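Local coordinates for protein endonuclease Bse634IR (Geobacillus stearothermophilus, PDB 3V20) that probably cuts DNA with the help of a bound metal ion, as a restriction endonuclease of the PD-(D/E)XK clan, at residues 145-150 / 195-200. The protein carries 1 engineered substitution. Numbering follows the deposited sequence.
With CA (calcium ion), chain F; nucleotides of chain C.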
loop_
_atom_site.group_PDB
_atom_site.type_symbol
_atom_site.label_atom_id
_atom_site.label_comp_id
_atom_site.label_asym_id
_atom_site.label_seq_id
_atom_site.Cartn_x
_atom_site.Cartn_y
_atom_site.Cartn_z
ATOM N N PRO A 145 13.715 1.487 -2.104
ATOM C CA PRO A 145 13.306 2.278 -3.265
ATOM C C PRO A 145 13.694 1.533 -4.552
ATOM O O PRO A 145 14.707 0.816 -4.553
ATOM C CB PRO A 145 14.125 3.571 -3.130
ATOM C CG PRO A 145 14.743 3.533 -1.790
ATOM C CD PRO A 145 14.844 2.108 -1.391
ATOM N N ASP A 146 12.901 1.673 -5.617
ATOM C CA ASP A 146 13.228 1.036 -6.906
ATOM C C ASP A 146 14.504 1.544 -7.578
ATOM O O ASP A 146 15.331 0.738 -8.018
ATOM C CB ASP A 146 12.063 1.139 -7.877
ATOM C CG ASP A 146 10.869 0.344 -7.417
ATOM O OD1 ASP A 146 11.068 -0.794 -6.921
ATOM O OD2 ASP A 146 9.735 0.857 -7.534
ATOM N N LEU A 147 14.642 2.868 -7.677
ATOM C CA LEU A 147 15.845 3.508 -8.205
ATOM C C LEU A 147 16.423 4.470 -7.192
ATOM O O LEU A 147 15.683 5.215 -6.560
ATOM C CB LEU A 147 15.554 4.297 -9.488
ATOM C CG LEU A 147 15.021 3.674 -10.777
ATOM C CD1 LEU A 147 14.812 4.804 -11.781
ATOM C CD2 LEU A 147 15.975 2.613 -11.323
ATOM N N LEU A 148 17.743 4.439 -7.033
ATOM C CA LEU A 148 18.467 5.472 -6.283
ATOM C C LEU A 148 19.299 6.322 -7.225
ATOM O O LEU A 148 19.970 5.795 -8.115
ATOM C CB LEU A 148 19.408 4.870 -5.233
ATOM C CG LEU A 148 18.838 4.187 -3.995
ATOM C CD1 LEU A 148 19.972 3.959 -3.023
ATOM C CD2 LEU A 148 17.742 5.011 -3.327
ATOM N N ILE A 149 19.243 7.635 -7.024
ATOM C CA ILE A 149 20.121 8.561 -7.729
ATOM C C ILE A 149 21.178 9.103 -6.758
ATOM O O ILE A 149 20.858 9.710 -5.737
ATOM C CB ILE A 149 19.343 9.693 -8.453
ATOM C CG1 ILE A 149 18.529 9.120 -9.618
ATOM C CG2 ILE A 149 20.295 10.723 -9.014
ATOM C CD1 ILE A 149 17.126 8.859 -9.273
ATOM N N ILE A 150 22.438 8.857 -7.106
ATOM C CA ILE A 150 23.576 9.141 -6.253
ATOM C C ILE A 150 24.551 10.036 -6.998
ATOM O O ILE A 150 24.920 9.747 -8.146
ATOM C CB ILE A 150 24.277 7.827 -5.844
ATOM C CG1 ILE A 150 23.349 7.006 -4.940
ATOM C CG2 ILE A 150 25.597 8.106 -5.136
ATOM C CD1 ILE A 150 23.776 5.582 -4.763
ATOM N N VAL A 195 13.220 6.878 -6.572
ATOM C CA VAL A 195 12.034 6.758 -7.421
ATOM C C VAL A 195 11.313 5.426 -7.183
ATOM O O VAL A 195 11.950 4.363 -7.131
ATOM C CB VAL A 195 12.389 6.868 -8.919
ATOM C CG1 VAL A 195 11.151 6.761 -9.766
ATOM C CG2 VAL A 195 13.157 8.177 -9.224
ATOM N N GLY A 196 9.986 5.496 -7.028
ATOM C CA GLY A 196 9.137 4.314 -6.936
ATOM C C GLY A 196 8.463 4.076 -8.261
ATOM O O GLY A 196 7.830 4.986 -8.805
ATOM N N LEU A 197 8.600 2.860 -8.793
ATOM C CA LEU A 197 8.079 2.511 -10.134
ATOM C C LEU A 197 6.908 1.543 -10.084
ATOM O O LEU A 197 7.000 0.515 -9.435
ATOM C CB LEU A 197 9.191 1.897 -10.979
ATOM C CG LEU A 197 10.448 2.770 -11.208
ATOM C CD1 LEU A 197 11.561 1.898 -11.764
ATOM C CD2 LEU A 197 10.165 3.985 -12.101
ATOM N N LYS A 198 5.813 1.853 -10.782
ATOM C CA LYS A 198 4.638 0.974 -10.800
ATOM C C LYS A 198 4.042 0.891 -12.193
ATOM O O LYS A 198 3.890 1.926 -12.830
ATOM C CB LYS A 198 3.571 1.524 -9.869
ATOM C CG LYS A 198 3.897 1.397 -8.414
ATOM C CD LYS A 198 2.945 2.214 -7.592
ATOM C CE LYS A 198 2.836 1.704 -6.197
ATOM N NZ LYS A 198 3.812 0.665 -5.894
ATOM N N THR A 199 3.663 -0.295 -12.671
ATOM C CA THR A 199 3.097 -0.345 -14.019
ATOM C C THR A 199 1.781 0.409 -14.035
ATOM O O THR A 199 1.459 1.069 -15.022
ATOM C CB THR A 199 2.865 -1.786 -14.585
ATOM O OG1 THR A 199 2.087 -2.562 -13.660
ATOM C CG2 THR A 199 4.185 -2.484 -14.860
ATOM N N SER A 200 1.037 0.305 -12.932
ATOM C CA SER A 200 -0.236 0.995 -12.773
ATOM C C SER A 200 -0.380 1.434 -11.341
ATOM O O SER A 200 0.350 0.953 -10.473
ATOM C CB SER A 200 -1.419 0.091 -13.165
ATOM O OG SER A 200 -1.397 -1.122 -12.408
HETATM CA CA CA F . 7.829 -0.362 -7.389
ATOM P P DC C 7 4.193 -2.952 -10.076
ATOM O OP1 DC C 7 4.687 -2.309 -11.298
ATOM O OP2 DC C 7 3.941 -2.111 -8.884
ATOM O "O5'" DC C 7 2.866 -3.744 -10.433
ATOM C "C5'" DC C 7 2.856 -4.683 -11.506
ATOM C "C4'" DC C 7 1.454 -5.238 -11.629
ATOM O "O4'" DC C 7 1.153 -6.064 -10.481
ATOM C "C3'" DC C 7 0.354 -4.173 -11.665
ATOM O "O3'" DC C 7 -0.713 -4.577 -12.499
ATOM C "C2'" DC C 7 -0.158 -4.147 -10.233
ATOM C "C1'" DC C 7 -0.022 -5.611 -9.842
ATOM N N1 DC C 7 0.004 -5.784 -8.363
ATOM C C2 DC C 7 -0.879 -6.688 -7.744
ATOM O O2 DC C 7 -1.665 -7.389 -8.433
ATOM N N3 DC C 7 -0.843 -6.801 -6.387
ATOM C C4 DC C 7 0.000 -6.053 -5.666
ATOM N N4 DC C 7 -0.003 -6.210 -4.338
ATOM C C5 DC C 7 0.910 -5.121 -6.270
ATOM C C6 DC C 7 0.869 -5.033 -7.616
ATOM P P DG C 8 -0.751 -4.240 -14.049
ATOM O OP1 DG C 8 0.614 -4.255 -14.607
ATOM O OP2 DG C 8 -1.763 -3.182 -14.351
ATOM O "O5'" DG C 8 -1.348 -5.634 -14.479
ATOM C "C5'" DG C 8 -2.621 -5.705 -14.863
ATOM C "C4'" DG C 8 -3.266 -6.909 -14.223
ATOM O "O4'" DG C 8 -3.219 -6.871 -12.763
ATOM C "C3'" DG C 8 -4.712 -6.799 -14.580
ATOM O "O3'" DG C 8 -5.193 -8.062 -14.772
ATOM C "C2'" DG C 8 -5.324 -6.083 -13.377
ATOM C "C1'" DG C 8 -4.488 -6.611 -12.220
ATOM N N9 DG C 8 -4.323 -5.677 -11.116
ATOM C C8 DG C 8 -3.906 -4.358 -11.134
ATOM N N7 DG C 8 -3.881 -3.805 -9.945
ATOM C C5 DG C 8 -4.301 -4.820 -9.084
ATOM C C6 DG C 8 -4.477 -4.852 -7.669
ATOM O O6 DG C 8 -4.278 -3.942 -6.863
ATOM N N1 DG C 8 -4.928 -6.101 -7.195
ATOM C C2 DG C 8 -5.180 -7.189 -8.028
ATOM N N2 DG C 8 -5.606 -8.341 -7.487
ATOM N N3 DG C 8 -5.019 -7.153 -9.346
ATOM C C4 DG C 8 -4.580 -5.962 -9.798
ATOM P P DC C 6 7.361 -2.901 -5.158
ATOM O OP1 DC C 6 7.981 -1.799 -5.898
ATOM O OP2 DC C 6 6.398 -2.531 -4.121
ATOM O "O5'" DC C 6 6.708 -3.901 -6.198
ATOM C "C5'" DC C 6 7.390 -4.257 -7.386
ATOM C "C4'" DC C 6 6.581 -5.280 -8.152
ATOM O "O4'" DC C 6 6.339 -6.415 -7.300
ATOM C "C3'" DC C 6 5.180 -4.867 -8.557
ATOM O "O3'" DC C 6 5.277 -4.072 -9.703
ATOM C "C2'" DC C 6 4.545 -6.237 -8.838
ATOM C "C1'" DC C 6 5.234 -7.152 -7.802
ATOM N N1 DC C 6 4.418 -7.541 -6.613
ATOM C C2 DC C 6 3.563 -8.663 -6.648
ATOM O O2 DC C 6 3.469 -9.356 -7.685
ATOM N N3 DC C 6 2.838 -8.978 -5.529
ATOM C C4 DC C 6 2.952 -8.235 -4.415
ATOM N N4 DC C 6 2.215 -8.590 -3.347
ATOM C C5 DC C 6 3.825 -7.083 -4.364
ATOM C C6 DC C 6 4.519 -6.785 -5.470
HETATM O O HOH W 1 7.421 1.438 -5.379
#
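Leu147 and Val195 form an antiparallel hydrogen-bonded pair, Leu147 N giving to Val195 O at 3.1 Å and Val195 N to Leu147 O at 3.0 Å, while Asp146 also faces Val195, making a classic beta bulge. The apolar residues that meet here are branched, as suits a buried strand: Leu147 CG lies against Leu197 CD1 at 4.0 Å, and Ile149 CD1 meets Val195 CG2. Ile83 of helix 68-93 packs on both leucines. With CG anti to its carbonyl carbon (chi1 -66°), Asp146 brings its carboxylate to 195-200, where the anti lone pair of OD2 takes an almost straight bond (172°) from Leu197 N, 2.6 Å away. The same OD2 binds calcium at 2.3 Å, so amide and metal grip it and limit the carboxylate's turning. Leu197 contributes its carbonyl O to the ion at 2.4 Å, a ligand any residue offers, so its side chain can stay hydrophobic; OP1 of DC6 of chain C and a water also bind calcium. Thr199 N donates to OP1 of DC7 of chain C at 2.6 Å; Thr199 OG1 makes a doubtful, very short bond to OP1 of DG8 of chain C, and Ser200 OG donates to OP2 there. An alanine in place of the threonine would lack that hydroxyl, and the phosphate would probably be held less firmly. Pro145-Asp146 and Lys198 fit the PD and lysine of the PD-(D/E)XK motif; Gly196 stands at the acid's usual place, so that acid probably comes from elsewhere, and calcium joining protein to DNA phosphate is consistent with a metal-dependent nuclease site.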